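Local coordinates for protein extracellular ligand-binding receptor (Desulfitobacterium hafniense, PDB 4Q6B) that binds leucine in the cleft between its two lobes and probably delivers it, as an extracellular substrate-binding protein, to an ABC transporter for amino-acid uptake, at residues D24-V34 with T283-I294; P226-D234 with E250-F258. All coordinates share one frame; numbering follows the deposited sequence. Where two conformers were deposited one is given.

Contact 1: residues D24-V34 with T283-I294; sequences DLFAEGLELAV and TSYAAAGYDAVI. With LEU (leucine), chain B.
D24 and T283 meet where two helices of one lobe of a periplasmic binding protein fold begin side by side, their axes 7.2 Å apart and inclined by 32° in nearly the same direction. T283 OG1 donates to D24 O at 2.6 Å, tilted 31° from the carbonyl plane. It also accepts from A286 N at 3.0 Å, as N-cap of helix 284-301. With OG1 between the backbone N and carbonyl carbon (chi1 55°), one hydroxyl serves both bonds. A valine here would probably leave both A286 N and D24 O without this partner, weakening the helix start. D24 OD1, met from above its carboxylate plane, closes an Asx turn with F26 N, while OD2 bonds W17 NE1. L25 follows, its CD1 beside T283 CG2. F26 sends its ring, CG anti to the backbone N, to Y285 and G289: Y285 O lies at the ring edge, and F26 CE1 is 3.6 Å from G289 CA. Y285 leads on to the leucine pocket, its OH close to the ligand's CD1. Glycines allow the close approach: a CB on G289 would run into F26 CE1, and one on G29 would clash with A286 O, which G29 CA instead meets in a CH...O contact at 3.5 Å. L30 CD2 reaches V293 CG2, the two side chains crossing at about a right angle. L32 lies against Y290 CE2. The small A33 fits among Y290, V293 and I294, with I294 CD1 3.8 Å from A33 CB. A33 CB and V293 CG1 stand 3.5 Å apart, closer than carbons usually pack.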
loop_
_atom_site.group_PDB
_atom_site.type_symbol
_atom_site.label_atom_id
_atom_site.label_comp_id
_atom_site.label_asym_id
_atom_site.label_seq_id
_atom_site.Cartn_x
_atom_site.Cartn_y
_atom_site.Cartn_z
ATOM N N ASP A 24 10.372 6.285 -6.473
ATOM C CA ASP A 24 10.045 5.160 -5.585
ATOM C C ASP A 24 10.403 3.776 -6.144
ATOM O O ASP A 24 9.959 2.739 -5.596
ATOM C CB ASP A 24 8.549 5.226 -5.298
ATOM C CG ASP A 24 7.710 5.086 -6.553
ATOM O OD1 ASP A 24 8.278 5.004 -7.696
ATOM O OD2 ASP A 24 6.470 5.025 -6.401
ATOM N N LEU A 25 11.157 3.773 -7.249
ATOM C CA LEU A 25 11.584 2.533 -7.923
ATOM C C LEU A 25 10.428 1.666 -8.405
ATOM O O LEU A 25 10.598 0.463 -8.621
ATOM C CB LEU A 25 12.550 1.714 -7.032
ATOM C CG LEU A 25 13.829 2.452 -6.676
ATOM C CD1 LEU A 25 14.710 1.656 -5.678
ATOM C CD2 LEU A 25 14.626 2.802 -7.955
ATOM N N PHE A 26 9.261 2.266 -8.614
ATOM C CA PHE A 26 8.124 1.473 -9.031
ATOM C C PHE A 26 8.333 0.956 -10.461
ATOM O O PHE A 26 8.155 -0.248 -10.757
ATOM C CB PHE A 26 6.859 2.310 -8.939
ATOM C CG PHE A 26 5.642 1.573 -9.317
ATOM C CD1 PHE A 26 5.197 0.495 -8.561
ATOM C CD2 PHE A 26 4.885 1.996 -10.420
ATOM C CE1 PHE A 26 4.047 -0.162 -8.923
ATOM C CE2 PHE A 26 3.746 1.333 -10.805
ATOM C CZ PHE A 26 3.310 0.250 -10.041
ATOM N N ALA A 27 8.779 1.853 -11.344
ATOM C CA ALA A 27 9.060 1.481 -12.732
ATOM C C ALA A 27 10.107 0.381 -12.841
ATOM O O ALA A 27 9.971 -0.509 -13.690
ATOM C CB ALA A 27 9.470 2.731 -13.580
ATOM N N GLU A 28 11.118 0.429 -11.969
ATOM C CA GLU A 28 12.171 -0.576 -11.923
ATOM C C GLU A 28 11.582 -1.955 -11.550
ATOM O O GLU A 28 11.919 -2.978 -12.162
ATOM C CB GLU A 28 13.278 -0.150 -10.944
ATOM C CG GLU A 28 14.191 0.946 -11.494
ATOM C CD GLU A 28 13.582 2.363 -11.483
ATOM O OE1 GLU A 28 14.261 3.271 -12.004
ATOM O OE2 GLU A 28 12.498 2.595 -10.940
ATOM N N GLY A 29 10.722 -2.005 -10.547
ATOM C CA GLY A 29 10.142 -3.291 -10.138
ATOM C C GLY A 29 9.263 -3.899 -11.229
ATOM O O GLY A 29 9.324 -5.118 -11.467
ATOM N N LEU A 30 8.452 -3.058 -11.884
ATOM C CA LEU A 30 7.652 -3.482 -13.046
ATOM C C LEU A 30 8.558 -4.018 -14.134
ATOM O O LEU A 30 8.276 -5.093 -14.714
ATOM C CB LEU A 30 6.823 -2.336 -13.656
ATOM C CG LEU A 30 5.843 -1.591 -12.749
ATOM C CD1 LEU A 30 5.313 -0.368 -13.468
ATOM C CD2 LEU A 30 4.662 -2.535 -12.386
ATOM N N GLU A 31 9.628 -3.295 -14.458
ATOM C CA GLU A 31 10.488 -3.680 -15.585
ATOM C C GLU A 31 11.222 -5.006 -15.321
ATOM O O GLU A 31 11.313 -5.862 -16.194
ATOM C CB GLU A 31 11.468 -2.538 -15.927
ATOM C CG GLU A 31 12.516 -2.861 -17.000
ATOM C CD GLU A 31 13.581 -1.772 -17.175
ATOM O OE1 GLU A 31 14.524 -1.669 -16.335
ATOM O OE2 GLU A 31 13.472 -1.024 -18.169
ATOM N N LEU A 32 11.682 -5.192 -14.096
ATOM C CA LEU A 32 12.281 -6.472 -13.711
ATOM C C LEU A 32 11.297 -7.643 -13.888
ATOM O O LEU A 32 11.700 -8.719 -14.309
ATOM C CB LEU A 32 12.780 -6.403 -12.261
ATOM C CG LEU A 32 13.732 -7.519 -11.836
ATOM C CD1 LEU A 32 15.126 -7.464 -12.496
ATOM C CD2 LEU A 32 13.917 -7.547 -10.317
ATOM N N ALA A 33 10.025 -7.453 -13.550
ATOM C CA ALA A 33 9.040 -8.556 -13.708
ATOM C C ALA A 33 8.737 -8.882 -15.158
ATOM O O ALA A 33 8.615 -10.040 -15.529
ATOM C CB ALA A 33 7.773 -8.206 -12.982
ATOM N N VAL A 34 8.574 -7.835 -15.958
ATOM C CA VAL A 34 8.323 -8.035 -17.366
ATOM C C VAL A 34 9.495 -8.783 -18.003
ATOM O O VAL A 34 9.301 -9.691 -18.846
ATOM C CB VAL A 34 8.135 -6.682 -18.041
ATOM C CG1 VAL A 34 8.084 -6.878 -19.552
ATOM C CG2 VAL A 34 6.841 -6.052 -17.546
ATOM N N THR A 283 12.393 -1.029 -3.102
ATOM C CA THR A 283 11.407 -0.469 -2.176
ATOM C C THR A 283 10.177 -1.392 -2.082
ATOM O O THR A 283 10.010 -2.326 -2.883
ATOM C CB THR A 283 10.906 0.868 -2.709
ATOM O OG1 THR A 283 10.392 0.684 -4.048
ATOM C CG2 THR A 283 12.039 1.890 -2.773
ATOM N N SER A 284 9.306 -1.121 -1.110
ATOM C CA SER A 284 8.031 -1.849 -1.014
ATOM C C SER A 284 7.180 -1.679 -2.294
ATOM O O SER A 284 6.453 -2.591 -2.694
ATOM C CB SER A 284 7.266 -1.353 0.214
ATOM O OG SER A 284 6.882 0.006 0.042
ATOM N N TYR A 285 7.250 -0.509 -2.917
ATOM C CA TYR A 285 6.508 -0.308 -4.179
ATOM C C TYR A 285 7.083 -1.071 -5.377
ATOM O O TYR A 285 6.309 -1.598 -6.215
ATOM C CB TYR A 285 6.420 1.200 -4.502
ATOM C CG TYR A 285 5.763 1.934 -3.356
ATOM C CD1 TYR A 285 4.423 1.756 -3.074
ATOM C CD2 TYR A 285 6.539 2.696 -2.482
ATOM C CE1 TYR A 285 3.828 2.410 -1.974
ATOM C CE2 TYR A 285 5.972 3.332 -1.398
ATOM C CZ TYR A 285 4.617 3.186 -1.146
ATOM O OH TYR A 285 4.081 3.835 -0.045
ATOM N N ALA A 286 8.429 -1.171 -5.435
ATOM C CA ALA A 286 9.064 -2.015 -6.462
ATOM C C ALA A 286 8.569 -3.445 -6.285
ATOM O O ALA A 286 8.273 -4.138 -7.273
ATOM C CB ALA A 286 10.553 -2.023 -6.307
ATOM N N ALA A 287 8.505 -3.883 -5.024
ATOM C CA ALA A 287 8.049 -5.259 -4.725
ATOM C C ALA A 287 6.568 -5.504 -5.069
ATOM O O ALA A 287 6.218 -6.538 -5.646
ATOM C CB ALA A 287 8.337 -5.601 -3.232
ATOM N N ALA A 288 5.706 -4.565 -4.715
ATOM C CA ALA A 288 4.274 -4.642 -5.050
ATOM C C ALA A 288 4.044 -4.599 -6.570
ATOM O O ALA A 288 3.221 -5.349 -7.108
ATOM C CB ALA A 288 3.522 -3.515 -4.335
ATOM N N GLY A 289 4.776 -3.725 -7.262
ATOM C CA GLY A 289 4.726 -3.696 -8.733
ATOM C C GLY A 289 5.178 -5.004 -9.361
ATOM O O GLY A 289 4.561 -5.507 -10.325
ATOM N N TYR A 290 6.278 -5.568 -8.857
ATOM C CA TYR A 290 6.799 -6.820 -9.355
ATOM C C TYR A 290 5.751 -7.929 -9.156
ATOM O O TYR A 290 5.406 -8.664 -10.116
ATOM C CB TYR A 290 8.152 -7.129 -8.662
ATOM C CG TYR A 290 8.824 -8.398 -9.161
ATOM C CD1 TYR A 290 8.488 -9.649 -8.641
ATOM C CD2 TYR A 290 9.798 -8.340 -10.142
ATOM C CE1 TYR A 290 9.136 -10.817 -9.081
ATOM C CE2 TYR A 290 10.426 -9.480 -10.613
ATOM C CZ TYR A 290 10.090 -10.729 -10.082
ATOM O OH TYR A 290 10.734 -11.856 -10.555
ATOM N N ASP A 291 5.217 -8.053 -7.943
ATOM C CA ASP A 291 4.233 -9.110 -7.722
ATOM C C ASP A 291 2.977 -8.878 -8.583
ATOM O O ASP A 291 2.361 -9.890 -9.049
ATOM C CB ASP A 291 3.817 -9.224 -6.244
ATOM C CG ASP A 291 4.753 -10.130 -5.434
ATOM O OD1 ASP A 291 5.705 -10.743 -5.985
ATOM O OD2 ASP A 291 4.530 -10.213 -4.209
ATOM N N ALA A 292 2.634 -7.626 -8.869
ATOM C CA ALA A 292 1.403 -7.408 -9.635
ATOM C C ALA A 292 1.585 -7.919 -11.063
ATOM O O ALA A 292 0.682 -8.475 -11.641
ATOM C CB ALA A 292 1.045 -5.909 -9.680
ATOM N N VAL A 293 2.738 -7.635 -11.657
ATOM C CA VAL A 293 3.034 -8.085 -13.013
ATOM C C VAL A 293 3.093 -9.606 -13.040
ATOM O O VAL A 293 2.505 -10.234 -13.929
ATOM C CB VAL A 293 4.370 -7.490 -13.553
ATOM C CG1 VAL A 293 4.821 -8.214 -14.858
ATOM C CG2 VAL A 293 4.248 -6.002 -13.796
ATOM N N ILE A 294 3.738 -10.212 -12.043
ATOM C CA ILE A 294 3.898 -11.661 -12.085
ATOM C C ILE A 294 2.520 -12.331 -11.918
ATOM O O ILE A 294 2.207 -13.335 -12.609
ATOM C CB ILE A 294 4.877 -12.187 -11.023
ATOM C CG1 ILE A 294 6.302 -11.635 -11.226
ATOM C CG2 ILE A 294 4.945 -13.732 -11.086
ATOM C CD1 ILE A 294 6.905 -11.911 -12.562
HETATM N N LEU B . -1.834 4.257 0.605
HETATM C CA LEU B . -2.014 5.570 -0.025
HETATM C C LEU B . -3.426 5.716 -0.567
HETATM O O LEU B . -3.808 6.772 -1.053
HETATM C CB LEU B . -0.994 5.738 -1.151
HETATM C CG LEU B . 0.350 5.799 -0.417
HETATM C CD1 LEU B . 1.350 4.876 -1.049
HETATM C CD2 LEU B . 0.911 7.207 -0.274
HETATM O OXT LEU B . -4.206 4.757 -0.472
#

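Contact 2: residues P226-D234 with E250-F258. With LEU (leucine), chain B; EDO (1,2-ethanediol), chain G.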
loop_
_atom_site.group_PDB
_atom_site.type_symbol
_atom_site.label_atom_id
_atom_site.label_comp_id
_atom_site.label_asym_id
_atom_site.label_seq_id
_atom_site.Cartn_x
_atom_site.Cartn_y
_atom_site.Cartn_z
ATOM N N PRO A 226 6.450 6.263 22.206
ATOM C CA PRO A 226 6.547 5.732 20.841
ATOM C C PRO A 226 5.546 6.334 19.880
ATOM O O PRO A 226 4.403 6.592 20.258
ATOM C CB PRO A 226 6.197 4.259 21.024
ATOM C CG PRO A 226 6.796 3.925 22.387
ATOM C CD PRO A 226 6.498 5.180 23.217
ATOM N N LEU A 227 5.981 6.541 18.630
ATOM C CA LEU A 227 5.119 7.051 17.565
ATOM C C LEU A 227 4.911 5.904 16.573
ATOM O O LEU A 227 5.859 5.148 16.271
ATOM C CB LEU A 227 5.755 8.262 16.850
ATOM C CG LEU A 227 6.230 9.407 17.758
ATOM C CD1 LEU A 227 6.713 10.553 16.899
ATOM C CD2 LEU A 227 5.072 9.882 18.642
ATOM N N ILE A 228 3.669 5.768 16.114
ATOM C CA ILE A 228 3.282 4.674 15.208
ATOM C C ILE A 228 2.505 5.260 14.054
ATOM O O ILE A 228 1.682 6.181 14.248
ATOM C CB ILE A 228 2.390 3.633 15.970
ATOM C CG1 ILE A 228 3.156 3.031 17.145
ATOM C CG2 ILE A 228 1.951 2.500 15.025
ATOM C CD1 ILE A 228 2.764 3.579 18.496
ATOM N N ALA A 229 2.743 4.748 12.841
ATOM C CA ALA A 229 2.061 5.270 11.651
ATOM C C ALA A 229 1.838 4.158 10.624
ATOM O O ALA A 229 2.367 3.045 10.763
ATOM C CB ALA A 229 2.873 6.409 11.044
ATOM N N GLY A 230 1.094 4.472 9.564
ATOM C CA GLY A 230 0.791 3.489 8.547
ATOM C C GLY A 230 1.595 3.584 7.281
ATOM O O GLY A 230 2.686 4.147 7.278
ATOM N N ASN A 231 1.086 3.049 6.172
ATOM C CA ASN A 231 1.973 2.760 5.053
ATOM C C ASN A 231 2.578 3.923 4.255
ATOM O O ASN A 231 3.570 3.707 3.523
ATOM C CB ASN A 231 1.302 1.779 4.079
ATOM C CG ASN A 231 0.712 2.480 2.880
ATOM O OD1 ASN A 231 -0.259 3.219 2.999
ATOM N ND2 ASN A 231 1.315 2.280 1.725
ATOM N N SER A 232 1.998 5.129 4.327
ATOM C CA SER A 232 2.581 6.234 3.569
ATOM C C SER A 232 3.952 6.635 4.134
ATOM O O SER A 232 4.703 7.413 3.519
ATOM C CB SER A 232 1.643 7.454 3.585
ATOM O OG SER A 232 1.344 7.795 4.921
ATOM N N TRP A 233 4.265 6.105 5.304
ATOM C CA TRP A 233 5.509 6.444 6.004
ATOM C C TRP A 233 6.667 5.527 5.582
ATOM O O TRP A 233 7.820 5.775 5.948
ATOM C CB TRP A 233 5.294 6.406 7.504
ATOM C CG TRP A 233 4.371 7.504 7.989
ATOM C CD1 TRP A 233 3.012 7.571 7.835
ATOM C CD2 TRP A 233 4.746 8.649 8.749
ATOM N NE1 TRP A 233 2.523 8.715 8.433
ATOM C CE2 TRP A 233 3.573 9.391 9.000
ATOM C CE3 TRP A 233 5.969 9.140 9.209
ATOM C CZ2 TRP A 233 3.587 10.594 9.727
ATOM C CZ3 TRP A 233 5.978 10.331 9.914
ATOM C CH2 TRP A 233 4.789 11.042 10.162
ATOM N N ASP A 234 6.365 4.492 4.793
ATOM C CA ASP A 234 7.410 3.653 4.195
ATOM C C ASP A 234 8.198 4.482 3.170
ATOM O O ASP A 234 9.433 4.498 3.185
ATOM C CB ASP A 234 6.783 2.418 3.539
ATOM C CG ASP A 234 7.764 1.247 3.408
ATOM O OD1 ASP A 234 8.982 1.484 3.213
ATOM O OD2 ASP A 234 7.300 0.088 3.495
ATOM N N GLU A 250 13.910 8.213 14.717
ATOM C CA GLU A 250 14.405 7.074 15.497
ATOM C C GLU A 250 13.284 6.457 16.349
ATOM O O GLU A 250 12.653 7.144 17.170
ATOM C CB GLU A 250 15.582 7.522 16.389
ATOM C CG GLU A 250 16.369 6.388 17.079
ATOM C CD GLU A 250 17.175 5.541 16.089
ATOM O OE1 GLU A 250 17.384 6.000 14.941
ATOM O OE2 GLU A 250 17.585 4.414 16.447
ATOM N N GLY A 251 13.025 5.174 16.118
ATOM C CA GLY A 251 12.053 4.433 16.896
ATOM C C GLY A 251 10.645 4.464 16.331
ATOM O O GLY A 251 9.775 3.749 16.839
ATOM N N LEU A 252 10.415 5.255 15.279
ATOM C CA LEU A 252 9.119 5.206 14.575
ATOM C C LEU A 252 8.725 3.804 14.107
ATOM O O LEU A 252 9.511 3.119 13.445
ATOM C CB LEU A 252 9.119 6.171 13.395
ATOM C CG LEU A 252 7.842 6.206 12.534
ATOM C CD1 LEU A 252 6.701 6.894 13.262
ATOM C CD2 LEU A 252 8.112 6.912 11.180
ATOM N N LEU A 253 7.514 3.367 14.454
ATOM C CA LEU A 253 7.012 2.090 13.980
ATOM C C LEU A 253 6.054 2.334 12.818
ATOM O O LEU A 253 5.136 3.154 12.941
ATOM C CB LEU A 253 6.293 1.331 15.109
ATOM C CG LEU A 253 5.750 -0.054 14.720
ATOM C CD1 LEU A 253 6.893 -1.061 14.477
ATOM C CD2 LEU A 253 4.797 -0.570 15.838
ATOM N N VAL A 254 6.264 1.609 11.720
ATOM C CA VAL A 254 5.474 1.769 10.517
ATOM C C VAL A 254 4.797 0.460 10.111
ATOM O O VAL A 254 5.434 -0.558 10.015
ATOM C CB VAL A 254 6.365 2.267 9.367
ATOM C CG1 VAL A 254 5.598 2.309 8.059
ATOM C CG2 VAL A 254 6.940 3.636 9.715
ATOM N N GLY A 255 3.498 0.521 9.875
ATOM C CA GLY A 255 2.779 -0.633 9.398
ATOM C C GLY A 255 2.745 -0.549 7.887
ATOM O O GLY A 255 2.228 0.380 7.321
ATOM N N SER A 256 3.297 -1.561 7.246
ATOM C CA SER A 256 3.552 -1.514 5.826
ATOM C C SER A 256 3.536 -2.917 5.290
ATOM O O SER A 256 2.859 -3.756 5.827
ATOM C CB SER A 256 4.879 -0.835 5.524
ATOM O OG SER A 256 4.975 -0.551 4.153
ATOM N N PHE A 257 4.219 -3.114 4.177
ATOM C CA PHE A 257 4.335 -4.409 3.534
ATOM C C PHE A 257 5.695 -4.543 2.829
ATOM O O PHE A 257 6.385 -3.569 2.612
ATOM C CB PHE A 257 3.185 -4.618 2.553
ATOM C CG PHE A 257 3.076 -3.534 1.538
ATOM C CD1 PHE A 257 2.213 -2.488 1.719
ATOM C CD2 PHE A 257 3.868 -3.554 0.410
ATOM C CE1 PHE A 257 2.133 -1.472 0.792
ATOM C CE2 PHE A 257 3.792 -2.548 -0.511
ATOM C CZ PHE A 257 2.922 -1.509 -0.324
ATOM N N PHE A 258 6.066 -5.781 2.530
ATOM C CA PHE A 258 7.343 -6.154 1.937
ATOM C C PHE A 258 8.469 -6.205 2.961
ATOM O O PHE A 258 8.847 -5.204 3.527
ATOM C CB PHE A 258 7.765 -5.324 0.718
ATOM C CG PHE A 258 9.057 -5.796 0.103
ATOM C CD1 PHE A 258 9.187 -7.100 -0.326
ATOM C CD2 PHE A 258 10.141 -4.955 -0.008
ATOM C CE1 PHE A 258 10.368 -7.557 -0.866
ATOM C CE2 PHE A 258 11.316 -5.395 -0.558
ATOM C CZ PHE A 258 11.430 -6.699 -0.986
HETATM N N LEU B . -1.834 4.257 0.605
HETATM C CA LEU B . -2.014 5.570 -0.025
HETATM C C LEU B . -3.426 5.716 -0.567
HETATM O O LEU B . -3.808 6.772 -1.053
HETATM C CB LEU B . -0.994 5.738 -1.151
HETATM C CG LEU B . 0.350 5.799 -0.417
HETATM C CD1 LEU B . 1.350 4.876 -1.049
HETATM C CD2 LEU B . 0.911 7.207 -0.274
HETATM O OXT LEU B . -4.206 4.757 -0.472
HETATM C C1 EDO G . -2.348 6.632 7.191
HETATM O O1 EDO G . -3.031 7.761 6.615
HETATM C C2 EDO G . -1.545 5.882 6.140
HETATM O O2 EDO G . -0.277 6.467 6.047
HETATM O O HOH W 1 7.317 3.414 17.921
#
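L227 and L253 are joined by the first rung of a parallel beta pair, in which L253 N donates to L227 O in the carbonyl plane, at 3.0 Å and almost straight (177°). A229 then uses both its backbone groups, its N donating to L253 O and its O accepting from G255 N. Water 1 donates to both L227 O and G251 O at the start of the pair. L252 reaches across from just before strand 253-257: its CB leads to a CG anti to the backbone N (chi1 178°), where the branches part. CD1 settles 3.6 Å from L227 O and near L227 CB, whereas CD2 comes within 3.7 Å of W233 CE3, so a forked aliphatic side chain suits the place. A229 CB lies over one face of the W233 indole, displaced toward its rim, and W233 NE1 bonds K205 O. Farther along, S256 OG donates to D234 OD2, though the modelled length, 2.5 Å, is doubtfully short; the same carboxylate oxygen forms a salt bridge with K344, which probably favours its charged form. N231 and S232 belong to the leucine pocket; in one of its two conformers, N231 OD1 accepts from the ligand's amino group. In the mixed sheet the two strands lie between 200-204 and 341-347, with I228 and L253 packed side by side against helix 126-139, and L227 and W233 against helix 207-221.

Overall arrangement
From the N terminus, the chain passes through 24-34 early, at the start of helix 26-39, and contact 1 closes only when 283-294 returns some 250 residues later. In between, the chain leaves the first lobe and builds most of the second. Contact 2 is nested inside that long loop and closes a short one of its own, of 15 residues, within the second lobe. Contact 1 thus joins two helices beside the five-stranded parallel sheet, and contact 2 pairs neighbouring strands of the mixed sheet. Their centres are about 21 Å apart, yet they touch: A287 CB packs 3.4 Å from F258 CD1. The chain's return to the first lobe brings the two contacts together beside the leucine pocket, where the lobes meet.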